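Local coordinates for probable secreted solute-binding lipoprotein (Streptomyces coelicolor, PDB 3I3V) that probably binds a small solute outside the cell membrane and delivers it to a membrane transporter, as extracellular solute-binding lipoproteins do, at residues Thr57-Arg62 / Ile292-Val297; Arg132-Arg137 / Asn238-Ala243; Leu178-Gln183 / Gly278-Arg283. One frame throughout, in Å; residues are numbered along the deposited sequence.

Contact 1: residues Thr57-Arg62 / Ile292-Val297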
ATOM      1  N   THR C  57     -59.232  17.061  15.299  1.00 29.78           N
ATOM      2  CA  THR C  57     -59.944  18.125  14.609  1.00 30.54           C
ATOM      3  C   THR C  57     -59.014  18.754  13.568  1.00 30.93           C
ATOM      4  O   THR C  57     -59.459  19.161  12.497  1.00 33.42           O
ATOM      5  CB  THR C  57     -60.406  19.209  15.583  1.00 29.74           C
ATOM      6  OG1 THR C  57     -61.169  18.609  16.638  1.00 32.00           O
ATOM      7  CG2 THR C  57     -61.259  20.238  14.857  1.00 28.04           C
ATOM      8  N   SER C  58     -57.722  18.835  13.882  1.00 30.53           N
ATOM      9  CA  SER C  58     -56.746  19.401  12.948  1.00 30.49           C
ATOM     10  C   SER C  58     -56.474  18.445  11.795  1.00 29.79           C
ATOM     11  O   SER C  58     -56.247  18.870  10.672  1.00 28.40           O
ATOM     12  CB  SER C  58     -55.421  19.698  13.651  1.00 31.87           C
ATOM     13  OG  SER C  58     -55.479  20.915  14.370  1.00 36.91           O
ATOM     14  N   ARG C  59     -56.479  17.149  12.091  1.00 30.11           N
ATOM     15  CA  ARG C  59     -56.222  16.121  11.089  1.00 32.03           C
ATOM     16  C   ARG C  59     -57.322  16.099  10.022  1.00 34.04           C
ATOM     17  O   ARG C  59     -57.053  15.969   8.830  1.00 34.88           O
ATOM     18  CB  ARG C  59     -56.111  14.765  11.790  1.00 31.54           C
ATOM     19  CG  ARG C  59     -55.969  13.569  10.881  1.00 31.60           C
ATOM     20  CD  ARG C  59     -54.670  13.562  10.089  1.00 33.99           C
ATOM     21  NE  ARG C  59     -54.632  12.371   9.248  1.00 35.61           N
ATOM     22  CZ  ARG C  59     -54.558  12.383   7.922  1.00 35.31           C
ATOM     23  NH1 ARG C  59     -54.499  13.533   7.265  1.00 36.93           N
ATOM     24  NH2 ARG C  59     -54.583  11.237   7.252  1.00 33.80           N
ATOM     25  N   LEU C  60     -58.564  16.237  10.467  1.00 36.50           N
ATOM     26  CA  LEU C  60     -59.713  16.246   9.572  1.00 37.74           C
ATOM     27  C   LEU C  60     -59.747  17.505   8.705  1.00 38.38           C
ATOM     28  O   LEU C  60     -60.327  17.506   7.622  1.00 40.16           O
ATOM     29  CB  LEU C  60     -60.995  16.132  10.395  1.00 39.30           C
ATOM     30  CG  LEU C  60     -61.172  14.753  11.036  1.00 39.99           C
ATOM     31  CD1 LEU C  60     -62.067  14.837  12.260  1.00 39.59           C
ATOM     32  CD2 LEU C  60     -61.746  13.799   9.988  1.00 41.82           C
ATOM     33  N   ALA C  61     -59.124  18.577   9.180  1.00 37.82           N
ATOM     34  CA  ALA C  61     -59.083  19.824   8.426  1.00 37.30           C
ATOM     35  C   ALA C  61     -57.818  19.852   7.577  1.00 38.23           C
ATOM     36  O   ALA C  61     -57.516  20.851   6.928  1.00 37.53           O
ATOM     37  CB  ALA C  61     -59.102  21.015   9.372  1.00 37.15           C
ATOM     38  N   ARG C  62     -57.087  18.740   7.594  1.00 38.80           N
ATOM     39  CA  ARG C  62     -55.849  18.608   6.830  1.00 39.72           C
ATOM     40  C   ARG C  62     -54.821  19.692   7.136  1.00 40.41           C
ATOM     41  O   ARG C  62     -54.219  20.271   6.224  1.00 42.04           O
ATOM     42  CB  ARG C  62     -56.162  18.592   5.331  1.00 39.27           C
ATOM     43  CG  ARG C  62     -57.047  17.430   4.911  1.00 36.91           C
ATOM     44  CD  ARG C  62     -57.320  17.467   3.418  1.00 39.06           C
ATOM     45  NE  ARG C  62     -58.283  16.440   3.028  1.00 39.50           N
ATOM     46  CZ  ARG C  62     -58.072  15.137   3.168  1.00 38.89           C
ATOM     47  NH1 ARG C  62     -56.930  14.703   3.683  1.00 37.85           N
ATOM     48  NH2 ARG C  62     -59.007  14.273   2.805  1.00 40.66           N
ATOM     49  N   ILE C 292     -45.731  10.615  14.260  1.00 29.93           N
ATOM     50  CA  ILE C 292     -45.553  11.364  13.019  1.00 30.50           C
ATOM     51  C   ILE C 292     -46.846  11.374  12.212  1.00 30.08           C
ATOM     52  O   ILE C 292     -47.430  10.331  11.949  1.00 30.87           O
ATOM     53  CB  ILE C 292     -44.425  10.778  12.150  1.00 30.81           C
ATOM     54  CG1 ILE C 292     -43.103  10.829  12.919  1.00 28.33           C
ATOM     55  CG2 ILE C 292     -44.311  11.571  10.841  1.00 28.76           C
ATOM     56  CD1 ILE C 292     -41.898  10.443  12.088  1.00 28.79           C
ATOM     57  N   SER C 293     -47.288  12.561  11.818  1.00 30.20           N
ATOM     58  CA  SER C 293     -48.520  12.684  11.053  1.00 32.25           C
ATOM     59  C   SER C 293     -48.250  12.626   9.561  1.00 33.94           C
ATOM     60  O   SER C 293     -47.100  12.694   9.127  1.00 35.23           O
ATOM     61  CB  SER C 293     -49.196  14.007  11.360  1.00 30.95           C
ATOM     62  OG  SER C 293     -48.406  15.067  10.851  1.00 30.16           O
ATOM     63  N   PRO C 294     -49.309  12.469   8.751  1.00 34.44           N
ATOM     64  CA  PRO C 294     -49.074  12.428   7.303  1.00 35.53           C
ATOM     65  C   PRO C 294     -48.432  13.740   6.849  1.00 36.25           C
ATOM     66  O   PRO C 294     -47.595  13.748   5.954  1.00 36.33           O
ATOM     67  CB  PRO C 294     -50.473  12.210   6.737  1.00 36.62           C
ATOM     68  CG  PRO C 294     -51.072  11.265   7.767  1.00 35.19           C
ATOM     69  CD  PRO C 294     -50.637  11.920   9.084  1.00 34.69           C
ATOM     70  N   ASN C 295     -48.819  14.848   7.478  1.00 36.93           N
ATOM     71  CA  ASN C 295     -48.239  16.148   7.148  1.00 37.39           C
ATOM     72  C   ASN C 295     -46.749  16.104   7.480  1.00 39.04           C
ATOM     73  O   ASN C 295     -45.916  16.639   6.746  1.00 36.82           O
ATOM     74  CB  ASN C 295     -48.888  17.255   7.977  1.00 36.75           C
ATOM     75  CG  ASN C 295     -50.091  17.871   7.304  1.00 36.90           C
ATOM     76  OD1 ASN C 295     -50.728  18.756   7.869  1.00 37.72           O
ATOM     77  ND2 ASN C 295     -50.410  17.412   6.098  1.00 35.42           N
ATOM     78  N   GLY C 296     -46.439  15.470   8.611  1.00 40.48           N
ATOM     79  CA  GLY C 296     -45.067  15.346   9.062  1.00 39.92           C
ATOM     80  C   GLY C 296     -44.254  14.526   8.086  1.00 40.92           C
ATOM     81  O   GLY C 296     -43.070  14.788   7.895  1.00 40.51           O
ATOM     82  N   VAL C 297     -44.889  13.528   7.472  1.00 40.98           N
ATOM     83  CA  VAL C 297     -44.223  12.680   6.490  1.00 40.21           C
ATOM     84  C   VAL C 297     -43.760  13.545   5.321  1.00 41.43           C
ATOM     85  O   VAL C 297     -42.713  13.295   4.730  1.00 42.49           O
ATOM     86  CB  VAL C 297     -45.167  11.573   5.953  1.00 39.17           C
ATOM     87  CG1 VAL C 297     -44.630  11.029   4.634  1.00 39.19           C
ATOM     88  CG2 VAL C 297     -45.280  10.434   6.969  1.00 34.16           C
TER
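R59, on the last turn of helix 51-60, reaches across to P294, whose CG lies over one face of the R59 guanidinium, toward its rim, 3.5 Å above the plane. The same CG is 3.7 Å from CZ of R59. The side chain gets there by leaving with CG anti to the backbone N (chi1 175°) and bending at chi2, so that it crosses the proline at about a right angle. E64 gives the guanidinium a long, weak ion pair through NH1 and also touches P294, so it borders both partners. At R62 the chain leaves the helix with positive phi, and R62 N bonds to R59 O at 3.0 Å. Its own approach to the other segment is loose, a backbone O lying near the N295 side chain. Within 292-297, S293 is the N-cap of helix 294-298: its OG accepts from G296 N at 3.0 Å with an N-H...O angle of 151°. With just 144 Å² buried, this is a surface contact in which R59 and P294 bring a helix end with a Schellman motif close to a serine-capped helix start, beside strand 289-292 at the edge of the four-stranded sheet.

Contact 2: residues Arg132-Arg137 / Asn238-Ala243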
ATOM      1  N   ARG C 132     -35.987   3.904  56.446  1.00 42.81           N
ATOM      2  CA  ARG C 132     -35.097   3.195  57.369  1.00 44.95           C
ATOM      3  C   ARG C 132     -35.137   3.708  58.799  1.00 44.77           C
ATOM      4  O   ARG C 132     -35.168   2.927  59.747  1.00 44.00           O
ATOM      5  CB  ARG C 132     -33.662   3.253  56.861  1.00 47.67           C
ATOM      6  CG  ARG C 132     -33.281   2.104  55.963  1.00 51.27           C
ATOM      7  CD  ARG C 132     -33.164   0.829  56.760  1.00 54.10           C
ATOM      8  NE  ARG C 132     -32.670  -0.272  55.942  1.00 56.19           N
ATOM      9  CZ  ARG C 132     -32.448  -1.492  56.405  1.00 58.16           C
ATOM     10  NH1 ARG C 132     -32.679  -1.761  57.682  1.00 59.41           N
ATOM     11  NH2 ARG C 132     -31.997  -2.440  55.596  1.00 60.86           N
ATOM     12  N   ALA C 133     -35.118   5.023  58.956  1.00 44.67           N
ATOM     13  CA  ALA C 133     -35.162   5.610  60.282  1.00 44.96           C
ATOM     14  C   ALA C 133     -36.332   5.022  61.059  1.00 45.02           C
ATOM     15  O   ALA C 133     -36.201   4.694  62.237  1.00 46.61           O
ATOM     16  CB  ALA C 133     -35.308   7.116  60.183  1.00 44.26           C
ATOM     17  N   LEU C 134     -37.475   4.878  60.399  1.00 44.94           N
ATOM     18  CA  LEU C 134     -38.656   4.333  61.062  1.00 44.14           C
ATOM     19  C   LEU C 134     -38.599   2.813  61.241  1.00 42.94           C
ATOM     20  O   LEU C 134     -39.114   2.288  62.227  1.00 41.60           O
ATOM     21  CB  LEU C 134     -39.923   4.748  60.304  1.00 45.64           C
ATOM     22  CG  LEU C 134     -40.372   6.208  60.491  1.00 47.00           C
ATOM     23  CD1 LEU C 134     -40.936   6.412  61.880  1.00 45.92           C
ATOM     24  CD2 LEU C 134     -39.192   7.143  60.276  1.00 50.36           C
ATOM     25  N   LEU C 135     -37.979   2.106  60.299  1.00 41.67           N
ATOM     26  CA  LEU C 135     -37.859   0.656  60.424  1.00 42.45           C
ATOM     27  C   LEU C 135     -36.912   0.358  61.586  1.00 45.19           C
ATOM     28  O   LEU C 135     -37.059  -0.656  62.277  1.00 45.64           O
ATOM     29  CB  LEU C 135     -37.318   0.024  59.136  1.00 38.64           C
ATOM     30  CG  LEU C 135     -38.242  -0.033  57.910  1.00 38.25           C
ATOM     31  CD1 LEU C 135     -37.536  -0.747  56.762  1.00 32.50           C
ATOM     32  CD2 LEU C 135     -39.535  -0.745  58.273  1.00 34.79           C
ATOM     33  N   ASP C 136     -35.947   1.253  61.800  1.00 46.57           N
ATOM     34  CA  ASP C 136     -34.985   1.107  62.886  1.00 46.70           C
ATOM     35  C   ASP C 136     -35.658   1.337  64.234  1.00 47.41           C
ATOM     36  O   ASP C 136     -35.443   0.566  65.167  1.00 49.15           O
ATOM     37  CB  ASP C 136     -33.815   2.089  62.725  1.00 46.11           C
ATOM     38  CG  ASP C 136     -32.776   1.614  61.712  1.00 44.99           C
ATOM     39  OD1 ASP C 136     -32.737   0.408  61.384  1.00 43.96           O
ATOM     40  OD2 ASP C 136     -31.975   2.454  61.253  1.00 44.91           O
ATOM     41  N   ARG C 137     -36.469   2.388  64.344  1.00 47.40           N
ATOM     42  CA  ARG C 137     -37.162   2.667  65.600  1.00 48.88           C
ATOM     43  C   ARG C 137     -38.025   1.475  66.007  1.00 48.45           C
ATOM     44  O   ARG C 137     -38.210   1.203  67.194  1.00 49.29           O
ATOM     45  CB  ARG C 137     -38.090   3.880  65.479  1.00 52.21           C
ATOM     46  CG  ARG C 137     -37.490   5.149  64.906  1.00 59.15           C
ATOM     47  CD  ARG C 137     -38.419   6.340  65.191  1.00 65.02           C
ATOM     48  NE  ARG C 137     -38.321   7.415  64.199  1.00 69.82           N
ATOM     49  CZ  ARG C 137     -37.207   8.083  63.906  1.00 72.07           C
ATOM     50  NH1 ARG C 137     -36.071   7.796  64.531  1.00 73.53           N
ATOM     51  NH2 ARG C 137     -37.230   9.042  62.983  1.00 72.77           N
ATOM     52  N   ASN C 238     -44.342  11.703  54.118  1.00 42.67           N
ATOM     53  CA  ASN C 238     -43.479  12.881  54.236  1.00 42.91           C
ATOM     54  C   ASN C 238     -43.277  13.394  55.651  1.00 41.83           C
ATOM     55  O   ASN C 238     -42.216  13.911  55.971  1.00 42.18           O
ATOM     56  CB  ASN C 238     -43.997  14.007  53.344  1.00 41.63           C
ATOM     57  CG  ASN C 238     -43.754  13.724  51.888  1.00 41.86           C
ATOM     58  OD1 ASN C 238     -43.197  12.679  51.544  1.00 39.95           O
ATOM     59  ND2 ASN C 238     -44.160  14.645  51.019  1.00 41.85           N
ATOM     60  N   THR C 239     -44.296  13.258  56.491  1.00 42.49           N
ATOM     61  CA  THR C 239     -44.195  13.684  57.882  1.00 43.15           C
ATOM     62  C   THR C 239     -43.726  12.484  58.706  1.00 43.52           C
ATOM     63  O   THR C 239     -43.618  12.546  59.932  1.00 44.32           O
ATOM     64  CB  THR C 239     -45.553  14.171  58.435  1.00 43.59           C
ATOM     65  OG1 THR C 239     -46.516  13.113  58.342  1.00 42.76           O
ATOM     66  CG2 THR C 239     -46.043  15.385  57.650  1.00 42.57           C
ATOM     67  N   GLU C 240     -43.458  11.385  58.010  1.00 42.65           N
ATOM     68  CA  GLU C 240     -42.984  10.169  58.639  1.00 42.98           C
ATOM     69  C   GLU C 240     -43.951   9.565  59.648  1.00 43.03           C
ATOM     70  O   GLU C 240     -43.554   9.200  60.756  1.00 43.65           O
ATOM     71  CB  GLU C 240     -41.626  10.414  59.303  1.00 42.57           C
ATOM     72  CG  GLU C 240     -40.522  10.779  58.327  1.00 43.47           C
ATOM     73  CD  GLU C 240     -39.184  10.982  59.006  1.00 43.27           C
ATOM     74  OE1 GLU C 240     -39.093  11.860  59.885  1.00 45.66           O
ATOM     75  OE2 GLU C 240     -38.219  10.267  58.665  1.00 42.95           O
ATOM     76  N   GLU C 241     -45.222   9.470  59.266  1.00 42.32           N
ATOM     77  CA  GLU C 241     -46.227   8.854  60.125  1.00 41.44           C
ATOM     78  C   GLU C 241     -46.395   7.402  59.662  1.00 38.15           C
ATOM     79  O   GLU C 241     -46.897   6.556  60.398  1.00 36.64           O
ATOM     80  CB  GLU C 241     -47.556   9.611  60.043  1.00 44.78           C
ATOM     81  CG  GLU C 241     -47.486  11.031  60.594  1.00 52.42           C
ATOM     82  CD  GLU C 241     -47.016  11.086  62.050  1.00 55.48           C
ATOM     83  OE1 GLU C 241     -47.601  10.376  62.899  1.00 56.76           O
ATOM     84  OE2 GLU C 241     -46.066  11.846  62.347  1.00 58.25           O
ATOM     85  N   ALA C 242     -45.972   7.130  58.431  1.00 34.64           N
ATOM     86  CA  ALA C 242     -46.023   5.781  57.865  1.00 31.97           C
ATOM     87  C   ALA C 242     -44.632   5.544  57.291  1.00 29.54           C
ATOM     88  O   ALA C 242     -44.010   6.468  56.786  1.00 28.56           O
ATOM     89  CB  ALA C 242     -47.081   5.687  56.773  1.00 31.66           C
ATOM     90  N   ALA C 243     -44.153   4.307  57.362  1.00 29.42           N
ATOM     91  CA  ALA C 243     -42.810   3.974  56.905  1.00 28.20           C
ATOM     92  C   ALA C 243     -42.656   3.393  55.501  1.00 28.62           C
ATOM     93  O   ALA C 243     -41.548   3.358  54.968  1.00 28.15           O
ATOM     94  CB  ALA C 243     -42.169   3.030  57.908  1.00 30.11           C
TER
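L134 supplies the apolar part of this contact, projecting from helix 132-138 toward the chain that leads into strand 242-246. Its CB meets CB of A243 at 3.7 Å, where the two backbones are also nearest, with the CA atoms of L134 and A243 5.9 Å apart. Helix 132-138 directly follows strand 122-131, which pairs antiparallel with 242-246 (A243 bonds backbone to backbone with N131), so the contact packs this helix against the start of the neighbouring strand. Around this pair the packing continues into L157 of helix 147-159, which touches A243 and L135, and into I162, which touches L134.

Apolar-to-polar packing comes next. With chi1 -75° and chi2 -72°, L134 places CD2 3.6 Å from OE2 of E240, while CD1 comes to 4.0 Å from the backbone O of the same glutamate. E240 is the Schellman residue closing helix 230-238, with positive phi, and its extended chain runs obliquely past the leucine.

The polar end of E240 bonds outside the two segments: OE2 has a hydrogen-bond partner in NE2 of H262. R137 NH2 stands 4.6 Å from E240 OE1, beyond a salt bridge. Neither salt bridge nor hydrogen bond joins the segments, then; a leucine packs on an alanine methyl and on the side of a glutamate, and the arginine's positive charge may add a weak, longer-range attraction.

Contact 3: residues Leu178-Gln183 / Gly278-Arg283; sequences LAQIIQ and GPTVIR
OG1 of T280 is held from two directions: NE2 of Q180 donates to it at 3.1 Å with an N-H...O angle of 171°, and a water lies 2.7 Å from it. That water also donates to the backbone O of Q180, at 2.7 Å, so one residue of the helix reaches the threonine hydroxyl both directly and through one bound water. This is helix-on-sheet packing in the alpha/beta architecture of a periplasmic-binding-protein fold: helix 172-182 lies against strand 280-284 of the large mixed sheet, the axes of the short segments 9.2 Å apart with their N-to-C directions at 127°.

The torsions bring the amide to the strand. CG of Q180 is anti to the backbone N (chi1 155°) and the chain runs on extended, carrying the amide out from the helix. There the hydroxyl falls close to the amide plane, which together with the near-straight angle makes this a well-directed bond. OG1 of T280 occupies the crowded position between its own N and carbonyl carbon, on the side facing the helix. The T280 carbonyl O is nearer still to NE2, but the angle is too poor for a hydrogen bond.

Q180 is also packed along its length. I282 sets CG1 and CD1 against the amide end and the CB of Q180, and W268 touches the glutamine from a neighbouring loop. V354 of strand 352-354 touches T280 and I282, joining this surface to the next strand. All four touching residues are buried, so the hydrogen bond and the water serve polar groups inside the domain. On the other branch of the amide, OE1 of Q180 lies 3.5 Å from CG1 of I282.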
ATOM      1  N   LEU C 178     -53.050  -2.451  44.401  1.00 30.24           N
ATOM      2  CA  LEU C 178     -53.834  -3.687  44.499  1.00 31.40           C
ATOM      3  C   LEU C 178     -53.557  -4.556  43.281  1.00 31.08           C
ATOM      4  O   LEU C 178     -53.391  -5.772  43.388  1.00 32.13           O
ATOM      5  CB  LEU C 178     -55.339  -3.378  44.537  1.00 31.30           C
ATOM      6  CG  LEU C 178     -56.351  -4.394  45.104  1.00 35.11           C
ATOM      7  CD1 LEU C 178     -57.555  -4.411  44.193  1.00 33.62           C
ATOM      8  CD2 LEU C 178     -55.767  -5.801  45.239  1.00 32.96           C
ATOM      9  N   ALA C 179     -53.517  -3.921  42.117  1.00 29.90           N
ATOM     10  CA  ALA C 179     -53.266  -4.625  40.867  1.00 30.13           C
ATOM     11  C   ALA C 179     -51.846  -5.167  40.826  1.00 29.84           C
ATOM     12  O   ALA C 179     -51.593  -6.214  40.240  1.00 32.97           O
ATOM     13  CB  ALA C 179     -53.515  -3.690  39.674  1.00 27.03           C
ATOM     14  N   GLN C 180     -50.912  -4.455  41.446  1.00 30.36           N
ATOM     15  CA  GLN C 180     -49.526  -4.907  41.473  1.00 28.50           C
ATOM     16  C   GLN C 180     -49.389  -6.130  42.389  1.00 29.77           C
ATOM     17  O   GLN C 180     -48.734  -7.119  42.043  1.00 27.45           O
ATOM     18  CB  GLN C 180     -48.609  -3.774  41.957  1.00 29.02           C
ATOM     19  CG  GLN C 180     -47.314  -4.269  42.582  1.00 26.04           C
ATOM     20  CD  GLN C 180     -46.299  -3.172  42.798  1.00 26.59           C
ATOM     21  OE1 GLN C 180     -46.622  -1.978  42.749  1.00 25.84           O
ATOM     22  NE2 GLN C 180     -45.060  -3.572  43.057  1.00 23.50           N
ATOM     23  N   ILE C 181     -50.014  -6.058  43.562  1.00 31.41           N
ATOM     24  CA  ILE C 181     -49.961  -7.160  44.514  1.00 31.51           C
ATOM     25  C   ILE C 181     -50.650  -8.379  43.892  1.00 33.60           C
ATOM     26  O   ILE C 181     -50.113  -9.487  43.937  1.00 34.37           O
ATOM     27  CB  ILE C 181     -50.624  -6.761  45.866  1.00 29.32           C
ATOM     28  CG1 ILE C 181     -49.884  -5.542  46.451  1.00 29.83           C
ATOM     29  CG2 ILE C 181     -50.554  -7.922  46.861  1.00 28.68           C
ATOM     30  CD1 ILE C 181     -50.524  -4.907  47.674  1.00 22.73           C
ATOM     31  N   ILE C 182     -51.822  -8.184  43.294  1.00 32.94           N
ATOM     32  CA  ILE C 182     -52.509  -9.308  42.662  1.00 33.71           C
ATOM     33  C   ILE C 182     -51.582  -9.907  41.598  1.00 35.11           C
ATOM     34  O   ILE C 182     -51.620 -11.100  41.322  1.00 36.46           O
ATOM     35  CB  ILE C 182     -53.854  -8.869  41.997  1.00 33.61           C
ATOM     36  CG1 ILE C 182     -54.912  -8.615  43.075  1.00 31.65           C
ATOM     37  CG2 ILE C 182     -54.335  -9.932  40.989  1.00 34.44           C
ATOM     38  CD1 ILE C 182     -56.236  -8.133  42.525  1.00 33.59           C
ATOM     39  N   GLN C 183     -50.731  -9.077  41.013  1.00 36.13           N
ATOM     40  CA  GLN C 183     -49.817  -9.559  39.982  1.00 35.85           C
ATOM     41  C   GLN C 183     -48.651 -10.356  40.535  1.00 36.70           C
ATOM     42  O   GLN C 183     -47.721 -10.685  39.802  1.00 36.39           O
ATOM     43  CB  GLN C 183     -49.287  -8.397  39.140  1.00 33.13           C
ATOM     44  CG  GLN C 183     -50.241  -7.950  38.042  1.00 32.88           C
ATOM     45  CD  GLN C 183     -49.739  -6.721  37.314  1.00 30.86           C
ATOM     46  OE1 GLN C 183     -50.038  -5.593  37.703  1.00 30.49           O
ATOM     47  NE2 GLN C 183     -48.958  -6.934  36.258  1.00 29.37           N
ATOM     48  N   GLY C 278     -39.013 -11.574  41.733  1.00 50.96           N
ATOM     49  CA  GLY C 278     -39.324 -10.477  42.652  1.00 49.11           C
ATOM     50  C   GLY C 278     -38.278 -10.013  43.648  1.00 47.58           C
ATOM     51  O   GLY C 278     -37.176 -10.549  43.668  1.00 49.92           O
ATOM     52  N   PRO C 279     -38.590  -9.035  44.517  1.00 45.63           N
ATOM     53  CA  PRO C 279     -39.815  -8.240  44.659  1.00 44.18           C
ATOM     54  C   PRO C 279     -40.199  -7.444  43.417  1.00 42.55           C
ATOM     55  O   PRO C 279     -39.341  -7.065  42.608  1.00 42.44           O
ATOM     56  CB  PRO C 279     -39.498  -7.347  45.855  1.00 44.17           C
ATOM     57  CG  PRO C 279     -38.583  -8.201  46.664  1.00 44.40           C
ATOM     58  CD  PRO C 279     -37.658  -8.733  45.610  1.00 44.00           C
ATOM     59  N   THR C 280     -41.488  -7.154  43.296  1.00 39.13           N
ATOM     60  CA  THR C 280     -42.021  -6.451  42.137  1.00 37.01           C
ATOM     61  C   THR C 280     -42.126  -4.936  42.204  1.00 36.52           C
ATOM     62  O   THR C 280     -42.375  -4.359  43.260  1.00 37.69           O
ATOM     63  CB  THR C 280     -43.435  -6.974  41.799  1.00 36.85           C
ATOM     64  OG1 THR C 280     -44.348  -6.559  42.822  1.00 36.25           O
ATOM     65  CG2 THR C 280     -43.453  -8.496  41.724  1.00 36.23           C
ATOM     66  N   VAL C 281     -41.937  -4.307  41.048  1.00 34.16           N
ATOM     67  CA  VAL C 281     -42.072  -2.863  40.909  1.00 33.49           C
ATOM     68  C   VAL C 281     -42.796  -2.637  39.580  1.00 32.96           C
ATOM     69  O   VAL C 281     -42.596  -3.383  38.627  1.00 32.60           O
ATOM     70  CB  VAL C 281     -40.698  -2.124  40.859  1.00 34.09           C
ATOM     71  CG1 VAL C 281     -39.841  -2.525  42.047  1.00 31.98           C
ATOM     72  CG2 VAL C 281     -39.984  -2.410  39.551  1.00 33.75           C
ATOM     73  N   ILE C 282     -43.651  -1.620  39.523  1.00 33.23           N
ATOM     74  CA  ILE C 282     -44.378  -1.300  38.296  1.00 32.83           C
ATOM     75  C   ILE C 282     -43.498  -0.493  37.346  1.00 34.14           C
ATOM     76  O   ILE C 282     -42.785   0.412  37.767  1.00 35.84           O
ATOM     77  CB  ILE C 282     -45.654  -0.453  38.577  1.00 30.21           C
ATOM     78  CG1 ILE C 282     -46.707  -1.294  39.288  1.00 29.22           C
ATOM     79  CG2 ILE C 282     -46.224   0.106  37.272  1.00 27.62           C
ATOM     80  CD1 ILE C 282     -47.982  -0.519  39.615  1.00 27.87           C
ATOM     81  N   ARG C 283     -43.542  -0.839  36.066  1.00 34.55           N
ATOM     82  CA  ARG C 283     -42.801  -0.108  35.052  1.00 36.40           C
ATOM     83  C   ARG C 283     -43.676  -0.037  33.805  1.00 37.13           C
ATOM     84  O   ARG C 283     -44.209  -1.053  33.353  1.00 38.73           O
ATOM     85  CB  ARG C 283     -41.464  -0.787  34.721  1.00 37.58           C
ATOM     86  CG  ARG C 283     -40.407  -0.662  35.823  1.00 41.10           C
ATOM     87  CD  ARG C 283     -39.043  -1.217  35.398  1.00 41.26           C
ATOM     88  NE  ARG C 283     -38.309  -0.335  34.483  1.00 44.25           N
ATOM     89  CZ  ARG C 283     -37.192  -0.682  33.839  1.00 44.25           C
ATOM     90  NH1 ARG C 283     -36.675  -1.894  34.002  1.00 43.74           N
ATOM     91  NH2 ARG C 283     -36.585   0.183  33.029  1.00 40.75           N
TER
HETATM   92  O   HOH W   1     -46.506  -8.059  43.228  1.00 27.21           O

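In the fold
Contact 1 stands apart from the others: its centre is 52 Å from that of contact 2 and 39 Å from that of contact 3, on the opposite side of the chain's centre. It borders the four-stranded sheet, whereas contacts 2 and 3 both reach the seven-stranded mixed sheet, through strands 242-246 and 280-284, each of which pairs with strand 122-131. Their centres are 22 Å apart. In sequence, contacts 2 and 3 alternate their segments, and both are nested inside the loop closed by contact 1. The chain builds most of the larger sheet, returns to the smaller at 289-292, then goes back to add 326-327 and 352-354, consistent with the two-lobed design of solute-binding proteins.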